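Local structure of SdbC (Legionella pneumophila subsp. pneumophila, 4KSN) at residues Y40-P45 and M53-E58. The protein is an effector protein of unknown molecular function, represented here by its C-terminal domain. The protein carries 1 engineered substitution. Residues are numbered along the deposited sequence; the frame is centred on the assembly and turned at random.
Sequences YIASHP and MPRPLE. Engineered in segment 53-58: Met53 (natural residue Leu).
Met53, an engineered residue (leucine in the natural sequence) present as selenomethionine, meets Ala42 through its backbone: Met53 N donates to Ala42 O at 2.8 Å, nearly straight at 173°. Its side chain, bent at chi2 and chi3, runs beside that of His44, and Met53 CE sits over one face of the imidazole, 4.1 Å from the His44 ring centroid and 21° off the normal, a CH-pi contact. Met53 CE also touches Pro45 CD at 3.9 Å.

Arg55 then reaches back, its chain folded at chi2 (-49°), and presents its NH1/NH2 edge to Ser43 O. Arg55 NH1 and NH2 both donate to Ser43 O, at 2.9 and 3.1 Å, with the oxygen in the guanidinium plane; Arg55 NH1 also donates to Met53 O at 2.8 Å. Three bonds thus fix the rotation of the group, and NH2 has a further acceptor in Asn38 OD1 of another subunit. Ala42 CB lies obliquely against Arg55 NH1 at 3.5 Å.

Leu57 places CD1 above one face of the Arg55 guanidinium, displaced toward its rim, and against Pro45 CG. Leu57 N and O hydrogen-bond Glu27 OE2 and Tyr19 OH of a neighbouring subunit. Two irregular segments of the long connection between strands 26-33 and 62-71 are thus joined by one backbone hydrogen bond and an arginine bridging carbonyls of both, at subunit interfaces of the SdbC C-terminal domain.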
# COMPACT_ATOMS: atom_id res chain seq x y z
N TYR A 40 -6.51 -1.61 -2.23
CA TYR A 40 -7.37 -2.71 -2.72
C TYR A 40 -8.16 -2.33 -4.01
O TYR A 40 -8.42 -1.13 -4.26
CB TYR A 40 -8.38 -3.11 -1.64
CG TYR A 40 -7.80 -3.64 -0.34
CD1 TYR A 40 -6.77 -4.61 -0.34
CD2 TYR A 40 -8.32 -3.22 0.89
CE1 TYR A 40 -6.26 -5.12 0.86
CE2 TYR A 40 -7.82 -3.71 2.09
CZ TYR A 40 -6.79 -4.67 2.07
OH TYR A 40 -6.32 -5.15 3.26
N ILE A 41 -8.54 -3.34 -4.81
CA ILE A 41 -9.45 -3.11 -5.94
C ILE A 41 -10.69 -2.33 -5.45
O ILE A 41 -11.10 -2.50 -4.29
CB ILE A 41 -9.95 -4.40 -6.62
CG1 ILE A 41 -10.80 -4.04 -7.87
CG2 ILE A 41 -10.73 -5.26 -5.62
CD1 ILE A 41 -11.12 -5.20 -8.79
N ALA A 42 -11.25 -1.51 -6.32
CA ALA A 42 -12.31 -0.58 -5.90
C ALA A 42 -13.56 -0.74 -6.76
O ALA A 42 -13.46 -1.02 -7.94
CB ALA A 42 -11.82 0.82 -5.95
N SER A 43 -14.71 -0.65 -6.11
CA SER A 43 -15.98 -0.92 -6.78
C SER A 43 -16.98 0.14 -6.41
O SER A 43 -16.68 1.07 -5.68
CB SER A 43 -16.49 -2.31 -6.43
OG SER A 43 -16.91 -2.45 -5.09
N HIS A 44 -18.16 0.07 -7.01
CA HIS A 44 -19.15 1.14 -6.74
C HIS A 44 -19.53 1.24 -5.25
O HIS A 44 -19.86 0.23 -4.63
CB HIS A 44 -20.41 0.87 -7.60
CG HIS A 44 -21.22 2.11 -7.86
ND1 HIS A 44 -21.69 2.92 -6.85
CD2 HIS A 44 -21.60 2.68 -9.02
CE1 HIS A 44 -22.33 3.95 -7.39
NE2 HIS A 44 -22.28 3.83 -8.70
N PRO A 45 -19.51 2.44 -4.66
CA PRO A 45 -19.86 2.60 -3.28
C PRO A 45 -21.41 2.44 -3.01
O PRO A 45 -21.78 2.23 -1.88
CB PRO A 45 -19.45 4.05 -2.98
CG PRO A 45 -19.42 4.74 -4.28
CD PRO A 45 -19.09 3.71 -5.28
N MSE A 53 -14.27 0.26 -10.29
CA MSE A 53 -14.52 1.70 -10.37
C MSE A 53 -13.34 2.41 -9.73
O MSE A 53 -13.37 2.76 -8.55
CB MSE A 53 -15.78 2.12 -9.64
CG MSE A 53 -17.02 1.64 -10.35
SE MSE A 53 -18.13 3.20 -10.71
CE MSE A 53 -18.00 4.10 -9.03
N PRO A 54 -12.26 2.61 -10.51
CA PRO A 54 -11.00 3.10 -9.95
C PRO A 54 -11.15 4.43 -9.22
O PRO A 54 -11.94 5.25 -9.63
CB PRO A 54 -10.12 3.28 -11.19
CG PRO A 54 -10.72 2.34 -12.20
CD PRO A 54 -12.19 2.49 -11.97
N ARG A 55 -10.41 4.59 -8.14
CA ARG A 55 -10.36 5.81 -7.36
C ARG A 55 -9.14 6.69 -7.81
O ARG A 55 -8.12 6.15 -8.20
CB ARG A 55 -10.22 5.43 -5.89
CG ARG A 55 -11.43 4.63 -5.32
CD ARG A 55 -12.78 5.24 -5.63
NE ARG A 55 -13.81 4.73 -4.70
CZ ARG A 55 -14.61 3.69 -4.94
NH1 ARG A 55 -14.60 3.01 -6.09
NH2 ARG A 55 -15.48 3.33 -3.99
N PRO A 56 -9.24 8.02 -7.70
CA PRO A 56 -10.39 8.72 -7.18
C PRO A 56 -11.50 8.71 -8.20
O PRO A 56 -11.24 8.70 -9.40
CB PRO A 56 -9.87 10.17 -6.99
CG PRO A 56 -8.76 10.30 -7.96
CD PRO A 56 -8.14 8.93 -8.06
N LEU A 57 -12.74 8.71 -7.71
CA LEU A 57 -13.85 8.83 -8.59
C LEU A 57 -13.84 10.25 -9.07
O LEU A 57 -13.44 11.15 -8.33
CB LEU A 57 -15.17 8.54 -7.86
CG LEU A 57 -15.27 7.14 -7.27
CD1 LEU A 57 -16.46 7.01 -6.33
CD2 LEU A 57 -15.32 6.07 -8.34
N GLU A 58 -14.34 10.48 -10.27
CA GLU A 58 -14.41 11.82 -10.84
C GLU A 58 -15.74 12.49 -10.55
O GLU A 58 -16.77 11.83 -10.42
CB GLU A 58 -14.20 11.71 -12.35
CG GLU A 58 -12.92 10.96 -12.71
CD GLU A 58 -12.30 11.41 -14.02
OE1 GLU A 58 -11.14 11.00 -14.29
OE2 GLU A 58 -12.94 12.16 -14.78